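Old Yellow Enzyme (Pichia, PDB 6AGZ) probably reduces the carbon-carbon double bond of enone compounds asymmetrically, using a bound flavin mononucleotide within a TIM-barrel fold. Local coordinates at residues S105-A117 with D182-Q196. Sequence-based numbering, arbitrary orientation.
With FMN (flavin mononucleotide), chain C.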
ATOM      1  N   SER A 105      27.394 -14.910 -18.946  1.00 17.56           N
ATOM      2  CA  SER A 105      26.190 -14.512 -18.236  1.00 16.53           C
ATOM      3  C   SER A 105      26.445 -14.519 -16.733  1.00 16.38           C
ATOM      4  O   SER A 105      27.555 -14.785 -16.262  1.00 16.52           O
ATOM      5  CB  SER A 105      25.018 -15.425 -18.602  1.00 17.18           C
ATOM      6  OG  SER A 105      24.682 -15.295 -19.972  1.00 18.46           O
ATOM      7  N   HIS A 106      25.392 -14.221 -15.977  1.00 16.35           N
ATOM      8  CA  HIS A 106      25.450 -14.150 -14.527  1.00 16.84           C
ATOM      9  C   HIS A 106      24.257 -14.903 -13.956  1.00 16.86           C
ATOM     10  O   HIS A 106      23.230 -15.069 -14.619  1.00 16.66           O
ATOM     11  CB  HIS A 106      25.460 -12.693 -14.051  1.00 19.00           C
ATOM     12  CG  HIS A 106      26.331 -11.801 -14.879  1.00 22.41           C
ATOM     13  ND1 HIS A 106      27.619 -11.469 -14.516  1.00 23.26           N
ATOM     14  CD2 HIS A 106      26.103 -11.180 -16.060  1.00 23.16           C
ATOM     15  CE1 HIS A 106      28.144 -10.677 -15.434  1.00 24.07           C
ATOM     16  NE2 HIS A 106      27.245 -10.486 -16.382  1.00 24.47           N
ATOM     17  N   ILE A 107      24.395 -15.366 -12.717  1.00 16.89           N
ATOM     18  CA  ILE A 107      23.418 -16.284 -12.145  1.00 16.71           C
ATOM     19  C   ILE A 107      23.213 -15.984 -10.665  1.00 16.29           C
ATOM     20  O   ILE A 107      24.165 -15.689  -9.933  1.00 16.38           O
ATOM     21  CB  ILE A 107      23.839 -17.754 -12.367  1.00 16.58           C
ATOM     22  CG1 ILE A 107      22.733 -18.709 -11.917  1.00 16.48           C
ATOM     23  CG2 ILE A 107      25.160 -18.060 -11.669  1.00 16.47           C
ATOM     24  CD1 ILE A 107      22.929 -20.126 -12.407  1.00 18.14           C
ATOM     25  N   SER A 108      21.953 -16.042 -10.238  1.00 16.25           N
ATOM     26  CA  SER A 108      21.561 -15.957  -8.841  1.00 14.63           C
ATOM     27  C   SER A 108      20.853 -17.247  -8.451  1.00 14.86           C
ATOM     28  O   SER A 108      20.155 -17.855  -9.266  1.00 14.16           O
ATOM     29  CB  SER A 108      20.633 -14.757  -8.595  1.00 16.03           C
ATOM     30  OG  SER A 108      20.015 -14.832  -7.322  1.00 17.14           O
ATOM     31  N   MET A 109      21.042 -17.674  -7.207  1.00 14.44           N
ATOM     32  CA  MET A 109      20.380 -18.865  -6.690  1.00 14.17           C
ATOM     33  C   MET A 109      19.243 -18.455  -5.765  1.00 14.95           C
ATOM     34  O   MET A 109      19.456 -17.698  -4.811  1.00 16.41           O
ATOM     35  CB  MET A 109      21.356 -19.778  -5.948  1.00 14.56           C
ATOM     36  CG  MET A 109      20.643 -20.814  -5.082  1.00 15.45           C
ATOM     37  SD  MET A 109      21.695 -22.111  -4.407  1.00 16.18           S
ATOM     38  CE  MET A 109      21.876 -23.186  -5.826  1.00 15.12           C
ATOM     39  N   GLN A 110      18.042 -18.954  -6.046  1.00 15.50           N
ATOM     40  CA  GLN A 110      16.904 -18.759  -5.160  1.00 16.29           C
ATOM     41  C   GLN A 110      16.888 -19.869  -4.117  1.00 16.12           C
ATOM     42  O   GLN A 110      17.019 -21.049  -4.456  1.00 15.02           O
ATOM     43  CB  GLN A 110      15.591 -18.745  -5.943  1.00 15.27           C
ATOM     44  CG  GLN A 110      14.397 -18.316  -5.104  1.00 15.06           C
ATOM     45  CD  GLN A 110      13.069 -18.609  -5.775  1.00 16.11           C
ATOM     46  OE1 GLN A 110      12.837 -19.716  -6.255  1.00 14.15           O
ATOM     47  NE2 GLN A 110      12.189 -17.614  -5.810  1.00 16.38           N
ATOM     48  N   LEU A 111      16.734 -19.488  -2.851  1.00 15.88           N
ATOM     49  CA  LEU A 111      16.702 -20.438  -1.747  1.00 14.85           C
ATOM     50  C   LEU A 111      15.259 -20.774  -1.394  1.00 15.58           C
ATOM     51  O   LEU A 111      14.440 -19.874  -1.183  1.00 14.13           O
ATOM     52  CB  LEU A 111      17.428 -19.881  -0.522  1.00 15.50           C
ATOM     53  CG  LEU A 111      18.945 -19.732  -0.641  1.00 13.29           C
ATOM     54  CD1 LEU A 111      19.542 -19.303   0.694  1.00 13.94           C
ATOM     55  CD2 LEU A 111      19.584 -21.022  -1.135  1.00 11.01           C
ATOM     56  N   TRP A 112      14.962 -22.067  -1.311  1.00 16.87           N
ATOM     57  CA  TRP A 112      13.608 -22.562  -1.109  1.00 16.27           C
ATOM     58  C   TRP A 112      13.438 -23.082   0.311  1.00 16.21           C
ATOM     59  O   TRP A 112      14.367 -23.655   0.890  1.00 16.17           O
ATOM     60  CB  TRP A 112      13.292 -23.681  -2.106  1.00 15.16           C
ATOM     61  CG  TRP A 112      11.865 -23.729  -2.571  1.00 14.09           C
ATOM     62  CD1 TRP A 112      10.859 -22.870  -2.238  1.00 12.53           C
ATOM     63  CD2 TRP A 112      11.294 -24.688  -3.466  1.00 14.03           C
ATOM     64  NE1 TRP A 112       9.695 -23.236  -2.873  1.00 12.62           N
ATOM     65  CE2 TRP A 112       9.937 -24.347  -3.636  1.00 13.58           C
ATOM     66  CE3 TRP A 112      11.802 -25.797  -4.151  1.00 14.24           C
ATOM     67  CZ2 TRP A 112       9.081 -25.083  -4.451  1.00 14.27           C
ATOM     68  CZ3 TRP A 112      10.950 -26.523  -4.961  1.00 15.52           C
ATOM     69  CH2 TRP A 112       9.606 -26.164  -5.103  1.00 15.59           C
ATOM     70  N   ASN A 113      12.246 -22.876   0.867  1.00 15.51           N
ATOM     71  CA  ASN A 113      11.861 -23.490   2.134  1.00 14.85           C
ATOM     72  C   ASN A 113      10.372 -23.780   2.055  1.00 13.75           C
ATOM     73  O   ASN A 113       9.566 -22.852   1.938  1.00 14.14           O
ATOM     74  CB  ASN A 113      12.182 -22.584   3.325  1.00 15.98           C
ATOM     75  CG  ASN A 113      12.131 -23.324   4.651  1.00 17.68           C
ATOM     76  OD1 ASN A 113      11.373 -24.281   4.814  1.00 18.44           O
ATOM     77  ND2 ASN A 113      12.945 -22.887   5.602  1.00 17.81           N
ATOM     78  N   LEU A 114      10.011 -25.063   2.121  1.00 13.73           N
ATOM     79  CA  LEU A 114       8.659 -25.476   1.762  1.00 13.36           C
ATOM     80  C   LEU A 114       7.653 -25.213   2.876  1.00 14.87           C
ATOM     81  O   LEU A 114       6.550 -24.721   2.612  1.00 13.27           O
ATOM     82  CB  LEU A 114       8.655 -26.956   1.380  1.00 13.81           C
ATOM     83  CG  LEU A 114       9.486 -27.305   0.144  1.00 14.53           C
ATOM     84  CD1 LEU A 114       9.287 -28.756  -0.258  1.00 14.75           C
ATOM     85  CD2 LEU A 114       9.135 -26.377  -1.005  1.00 12.07           C
ATOM     86  N   GLY A 115       8.002 -25.535   4.119  1.00 15.14           N
ATOM     87  CA  GLY A 115       7.026 -25.404   5.186  1.00 14.21           C
ATOM     88  C   GLY A 115       5.918 -26.429   5.035  1.00 14.11           C
ATOM     89  O   GLY A 115       6.159 -27.604   4.737  1.00 14.97           O
ATOM     90  N   ARG A 116       4.676 -25.981   5.236  1.00 13.76           N
ATOM     91  CA  ARG A 116       3.524 -26.868   5.123  1.00 14.84           C
ATOM     92  C   ARG A 116       3.218 -27.272   3.684  1.00 14.14           C
ATOM     93  O   ARG A 116       2.230 -27.979   3.455  1.00 14.60           O
ATOM     94  CB  ARG A 116       2.290 -26.215   5.750  1.00 15.75           C
ATOM     95  CG  ARG A 116       1.712 -25.058   4.951  1.00 15.74           C
ATOM     96  CD  ARG A 116       0.512 -24.452   5.664  1.00 15.66           C
ATOM     97  NE  ARG A 116      -0.173 -23.454   4.847  1.00 17.34           N
ATOM     98  CZ  ARG A 116      -1.285 -22.826   5.215  1.00 18.56           C
ATOM     99  NH1 ARG A 116      -1.842 -23.091   6.388  1.00 18.46           N
ATOM    100  NH2 ARG A 116      -1.842 -21.932   4.409  1.00 19.02           N
ATOM    101  N   ALA A 117       4.024 -26.843   2.718  1.00 11.18           N
ATOM    102  CA  ALA A 117       3.848 -27.216   1.321  1.00 10.27           C
ATOM    103  C   ALA A 117       4.644 -28.453   0.933  1.00 15.33           C
ATOM    104  O   ALA A 117       4.545 -28.903  -0.214  1.00 13.54           O
ATOM    105  CB  ALA A 117       4.243 -26.046   0.415  1.00  9.93           C
ATOM    106  N   ASP A 182      26.284 -15.011  -8.137  1.00 17.92           N
ATOM    107  CA  ASP A 182      26.357 -13.557  -8.049  1.00 19.48           C
ATOM    108  C   ASP A 182      25.410 -13.013  -6.987  1.00 18.45           C
ATOM    109  O   ASP A 182      25.737 -12.036  -6.305  1.00 19.77           O
ATOM    110  CB  ASP A 182      26.053 -12.930  -9.411  1.00 19.23           C
ATOM    111  CG  ASP A 182      27.043 -13.352 -10.480  1.00 19.61           C
ATOM    112  OD1 ASP A 182      28.170 -12.812 -10.496  1.00 20.01           O
ATOM    113  OD2 ASP A 182      26.697 -14.224 -11.303  1.00 18.75           O
ATOM    114  N   MET A 183      24.239 -13.627  -6.832  1.00 17.52           N
ATOM    115  CA  MET A 183      23.303 -13.251  -5.786  1.00 18.03           C
ATOM    116  C   MET A 183      22.714 -14.507  -5.168  1.00 16.80           C
ATOM    117  O   MET A 183      22.877 -15.620  -5.676  1.00 16.49           O
ATOM    118  CB  MET A 183      22.163 -12.364  -6.308  1.00 19.11           C
ATOM    119  CG  MET A 183      22.599 -11.056  -6.927  1.00 21.08           C
ATOM    120  SD  MET A 183      22.736 -11.181  -8.717  1.00 21.91           S
ATOM    121  CE  MET A 183      23.051  -9.470  -9.145  1.00 23.05           C
ATOM    122  N   VAL A 184      22.019 -14.309  -4.054  1.00 16.25           N
ATOM    123  CA  VAL A 184      21.194 -15.338  -3.440  1.00 17.62           C
ATOM    124  C   VAL A 184      19.821 -14.725  -3.194  1.00 18.36           C
ATOM    125  O   VAL A 184      19.714 -13.636  -2.618  1.00 19.41           O
ATOM    126  CB  VAL A 184      21.831 -15.893  -2.147  1.00 18.98           C
ATOM    127  CG1 VAL A 184      21.861 -14.857  -1.019  1.00 18.62           C
ATOM    128  CG2 VAL A 184      21.131 -17.159  -1.713  1.00 19.63           C
ATOM    129  N   GLU A 185      18.780 -15.382  -3.692  1.00 18.27           N
ATOM    130  CA  GLU A 185      17.430 -14.830  -3.680  1.00 19.23           C
ATOM    131  C   GLU A 185      16.586 -15.588  -2.667  1.00 19.56           C
ATOM    132  O   GLU A 185      16.443 -16.811  -2.759  1.00 19.89           O
ATOM    133  CB  GLU A 185      16.788 -14.893  -5.065  1.00 20.70           C
ATOM    134  CG  GLU A 185      15.328 -14.464  -5.070  1.00 18.96           C
ATOM    135  CD  GLU A 185      14.709 -14.502  -6.451  1.00 18.83           C
ATOM    136  OE1 GLU A 185      15.425 -14.215  -7.433  1.00 19.48           O
ATOM    137  OE2 GLU A 185      13.507 -14.823  -6.555  1.00 18.91           O
ATOM    138  N   VAL A 186      16.027 -14.858  -1.709  1.00 17.93           N
ATOM    139  CA  VAL A 186      15.186 -15.454  -0.679  1.00 16.57           C
ATOM    140  C   VAL A 186      13.776 -15.603  -1.242  1.00 16.63           C
ATOM    141  O   VAL A 186      13.104 -14.612  -1.541  1.00 17.01           O
ATOM    142  CB  VAL A 186      15.195 -14.613   0.600  1.00 15.08           C
ATOM    143  CG1 VAL A 186      14.165 -15.126   1.564  1.00 12.98           C
ATOM    144  CG2 VAL A 186      16.576 -14.648   1.238  1.00 15.30           C
ATOM    145  N   HIS A 187      13.338 -16.850  -1.408  1.00 15.66           N
ATOM    146  CA  HIS A 187      11.985 -17.150  -1.866  1.00 15.93           C
ATOM    147  C   HIS A 187      11.026 -16.926  -0.703  1.00 16.64           C
ATOM    148  O   HIS A 187      11.032 -17.684   0.272  1.00 17.99           O
ATOM    149  CB  HIS A 187      11.903 -18.582  -2.386  1.00 16.29           C
ATOM    150  CG  HIS A 187      10.643 -18.894  -3.132  1.00 18.10           C
ATOM    151  ND1 HIS A 187       9.506 -18.119  -3.038  1.00 18.50           N
ATOM    152  CD2 HIS A 187      10.342 -19.900  -3.987  1.00 18.11           C
ATOM    153  CE1 HIS A 187       8.560 -18.635  -3.802  1.00 18.21           C
ATOM    154  NE2 HIS A 187       9.041 -19.715  -4.390  1.00 17.83           N
ATOM    155  N   SER A 188      10.212 -15.880  -0.797  1.00 16.26           N
ATOM    156  CA  SER A 188       9.238 -15.539   0.231  1.00 15.57           C
ATOM    157  C   SER A 188       7.859 -15.369  -0.385  1.00 15.29           C
ATOM    158  O   SER A 188       7.075 -14.506   0.022  1.00 15.26           O
ATOM    159  CB  SER A 188       9.656 -14.276   0.981  1.00 15.37           C
ATOM    160  OG  SER A 188       8.787 -14.018   2.070  1.00 17.03           O
ATOM    161  N   ALA A 189       7.541 -16.196  -1.378  1.00 16.15           N
ATOM    162  CA  ALA A 189       6.310 -16.066  -2.140  1.00 16.02           C
ATOM    163  C   ALA A 189       5.625 -17.421  -2.271  1.00 16.60           C
ATOM    164  O   ALA A 189       6.162 -18.459  -1.875  1.00 17.15           O
ATOM    165  CB  ALA A 189       6.582 -15.477  -3.531  1.00 15.53           C
ATOM    166  N   HIS A 190       4.407 -17.384  -2.815  1.00 17.66           N
ATOM    167  CA  HIS A 190       3.704 -18.575  -3.298  1.00 19.22           C
ATOM    168  C   HIS A 190       3.400 -19.569  -2.178  1.00 17.12           C
ATOM    169  O   HIS A 190       3.417 -20.784  -2.382  1.00 19.41           O
ATOM    170  CB  HIS A 190       4.488 -19.251  -4.424  1.00 21.84           C
ATOM    171  CG  HIS A 190       4.632 -18.405  -5.650  1.00 23.99           C
ATOM    172  ND1 HIS A 190       5.750 -18.442  -6.455  1.00 25.06           N
ATOM    173  CD2 HIS A 190       3.796 -17.498  -6.210  1.00 24.52           C
ATOM    174  CE1 HIS A 190       5.598 -17.594  -7.456  1.00 24.58           C
ATOM    175  NE2 HIS A 190       4.421 -17.009  -7.332  1.00 24.49           N
ATOM    176  N   GLY A 191       3.103 -19.053  -0.988  1.00 14.83           N
ATOM    177  CA  GLY A 191       2.621 -19.907   0.080  1.00 13.64           C
ATOM    178  C   GLY A 191       3.631 -20.864   0.667  1.00 12.79           C
ATOM    179  O   GLY A 191       3.241 -21.820   1.342  1.00 11.34           O
ATOM    180  N   TYR A 192       4.920 -20.653   0.418  1.00 12.30           N
ATOM    181  CA  TYR A 192       5.950 -21.450   1.067  1.00 14.57           C
ATOM    182  C   TYR A 192       6.248 -20.829   2.434  1.00 17.17           C
ATOM    183  O   TYR A 192       5.576 -19.886   2.861  1.00 20.00           O
ATOM    184  CB  TYR A 192       7.162 -21.582   0.146  1.00 14.81           C
ATOM    185  CG  TYR A 192       6.823 -22.290  -1.153  1.00 16.09           C
ATOM    186  CD1 TYR A 192       6.645 -21.578  -2.333  1.00 16.94           C
ATOM    187  CD2 TYR A 192       6.647 -23.669  -1.189  1.00 16.82           C
ATOM    188  CE1 TYR A 192       6.322 -22.222  -3.518  1.00 17.33           C
ATOM    189  CE2 TYR A 192       6.322 -24.321  -2.368  1.00 15.82           C
ATOM    190  CZ  TYR A 192       6.161 -23.593  -3.528  1.00 18.17           C
ATOM    191  OH  TYR A 192       5.840 -24.236  -4.702  1.00 18.53           O
ATOM    192  N   LEU A 193       7.263 -21.350   3.135  1.00 15.81           N
ATOM    193  CA  LEU A 193       7.392 -21.122   4.576  1.00 15.79           C
ATOM    194  C   LEU A 193       7.333 -19.642   4.945  1.00 14.90           C
ATOM    195  O   LEU A 193       6.529 -19.231   5.792  1.00 14.26           O
ATOM    196  CB  LEU A 193       8.692 -21.736   5.097  1.00 14.23           C
ATOM    197  CG  LEU A 193       8.821 -21.599   6.619  1.00 14.73           C
ATOM    198  CD1 LEU A 193       7.915 -22.594   7.334  1.00 14.21           C
ATOM    199  CD2 LEU A 193      10.260 -21.739   7.088  1.00 16.15           C
ATOM    200  N   LEU A 194       8.190 -18.826   4.330  1.00 15.33           N
ATOM    201  CA  LEU A 194       8.247 -17.416   4.704  1.00 15.87           C
ATOM    202  C   LEU A 194       6.930 -16.714   4.402  1.00 15.79           C
ATOM    203  O   LEU A 194       6.438 -15.918   5.215  1.00 16.80           O
ATOM    204  CB  LEU A 194       9.405 -16.729   3.986  1.00 16.74           C
ATOM    205  CG  LEU A 194      10.752 -17.447   4.066  1.00 17.48           C
ATOM    206  CD1 LEU A 194      11.837 -16.505   3.636  1.00 17.29           C
ATOM    207  CD2 LEU A 194      11.036 -17.972   5.461  1.00 18.28           C
ATOM    208  N   ASP A 195       6.340 -17.002   3.239  1.00 15.58           N
ATOM    209  CA  ASP A 195       5.013 -16.479   2.940  1.00 16.30           C
ATOM    210  C   ASP A 195       4.003 -16.940   3.983  1.00 13.93           C
ATOM    211  O   ASP A 195       3.155 -16.155   4.424  1.00 13.68           O
ATOM    212  CB  ASP A 195       4.583 -16.911   1.537  1.00 18.13           C
ATOM    213  CG  ASP A 195       3.450 -16.066   0.991  1.00 19.23           C
ATOM    214  OD1 ASP A 195       3.412 -14.856   1.294  1.00 20.75           O
ATOM    215  OD2 ASP A 195       2.598 -16.612   0.258  1.00 20.31           O
ATOM    216  N   GLN A 196       4.089 -18.208   4.400  1.00 13.07           N
ATOM    217  CA  GLN A 196       3.212 -18.706   5.456  1.00 14.92           C
ATOM    218  C   GLN A 196       3.342 -17.871   6.722  1.00 16.60           C
ATOM    219  O   GLN A 196       2.344 -17.598   7.401  1.00 19.23           O
ATOM    220  CB  GLN A 196       3.520 -20.174   5.754  1.00 15.03           C
ATOM    221  CG  GLN A 196       3.286 -21.114   4.589  1.00 15.37           C
ATOM    222  CD  GLN A 196       4.005 -22.436   4.759  1.00 17.76           C
ATOM    223  OE1 GLN A 196       4.260 -22.880   5.878  1.00 17.36           O
ATOM    224  NE2 GLN A 196       4.345 -23.072   3.643  1.00 19.10           N
TER
HETATM  225  N1  FMN C 501       8.832 -19.151  -9.109  1.00 14.92           N
HETATM  226  C2  FMN C 501       9.668 -19.159  -8.008  1.00 15.35           C
HETATM  227  O2  FMN C 501       9.803 -18.139  -7.332  1.00 14.37           O
HETATM  228  N3  FMN C 501      10.350 -20.306  -7.662  1.00 15.65           N
HETATM  229  C4  FMN C 501      10.200 -21.449  -8.417  1.00 17.33           C
HETATM  230  O4  FMN C 501      10.805 -22.477  -8.115  1.00 20.38           O
HETATM  231  C4A FMN C 501       9.360 -21.443  -9.524  1.00 16.41           C
HETATM  232  N5  FMN C 501       9.212 -22.586 -10.275  1.00 17.72           N
HETATM  233  C5A FMN C 501       8.384 -22.587 -11.376  1.00 18.81           C
HETATM  234  C6  FMN C 501       8.241 -23.745 -12.128  1.00 20.06           C
HETATM  235  C7  FMN C 501       7.407 -23.755 -13.239  1.00 21.96           C
HETATM  236  C7M FMN C 501       7.256 -25.005 -14.052  1.00 22.69           C
HETATM  237  C8  FMN C 501       6.715 -22.607 -13.598  1.00 21.07           C
HETATM  238  C8M FMN C 501       5.814 -22.616 -14.798  1.00 22.50           C
HETATM  239  C9  FMN C 501       6.857 -21.450 -12.843  1.00 19.48           C
HETATM  240  C9A FMN C 501       7.694 -21.434 -11.731  1.00 17.80           C
HETATM  241  N10 FMN C 501       7.839 -20.284 -10.975  1.00 16.58           N
HETATM  242  C10 FMN C 501       8.672 -20.289  -9.872  1.00 15.61           C
HETATM  243  C1' FMN C 501       7.104 -19.031 -11.359  1.00 16.76           C
HETATM  244  C2' FMN C 501       7.944 -18.308 -12.416  1.00 17.21           C
HETATM  245  O2' FMN C 501       9.188 -17.949 -11.854  1.00 17.43           O
HETATM  246  C3' FMN C 501       7.258 -17.071 -12.993  1.00 17.00           C
HETATM  247  O3' FMN C 501       7.067 -16.108 -11.982  1.00 16.74           O
HETATM  248  C4' FMN C 501       5.921 -17.434 -13.632  1.00 17.18           C
HETATM  249  O4' FMN C 501       6.083 -18.561 -14.462  1.00 15.28           O
HETATM  250  C5' FMN C 501       5.365 -16.289 -14.470  1.00 17.70           C
HETATM  251  O5' FMN C 501       6.322 -15.897 -15.428  1.00 19.55           O
HETATM  252  P   FMN C 501       6.086 -16.223 -16.986  1.00 18.30           P
HETATM  253  O1P FMN C 501       4.724 -15.713 -17.395  1.00 21.30           O
HETATM  254  O2P FMN C 501       7.147 -15.544 -17.819  1.00 19.09           O
HETATM  255  O3P FMN C 501       6.162 -17.716 -17.193  1.00 16.81           O
HETATM  256  O   HOH W   1      12.883 -19.450   1.052  1.00 14.52           O
HETATM  257  O   HOH W   2       9.850 -20.048   1.860  1.00 10.52           O
HETATM  258  O   HOH W   3       0.959 -22.222   2.381  1.00 12.00           O
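With CG anti to the backbone N in both Gln110 (chi1 -170°) and His187 (chi1 -168°), Gln110 NE2 sits over the rim of one face of the His187 imidazole, the amide and ring planes only 16° apart. That amide grips the flavin twice: NE2 donates to FMN O2 (2.9 Å) and OE1 accepts from FMN N3 (2.9 Å). A weak bond from NE2 reaches Glu185 OE2; Glu185 OE1 is hydrogen-bonded to Tyr281. Strands 106-112 and 183-187 are the third and fourth of the eight-stranded parallel TIM barrel, joined edge to edge by backbone bonds such as Glu185 N to Met109 O (2.7 Å). On the face opposite Gln110 and Glu185, Leu111 CG meets Val184 CG2 at 3.5 Å. At the C-terminal end of strand 106-112, Trp112 makes a T-shaped stack with Tyr192, its NE1 over the centre of the phenol ring, 3.3 Å above the plane. The Gln196 amide ties the loop at Leu114-Arg116 to the helix: NE2 donates to Leu114 O (2.9 Å) and also to Gly191 O, while OE1 accepts a nearly straight bond from Arg116 N (3.2 Å). A leucine in place of Gln196 would probably cost Leu114 O, Arg116 N and Gly191 O this partner and leave that loop less firmly tied.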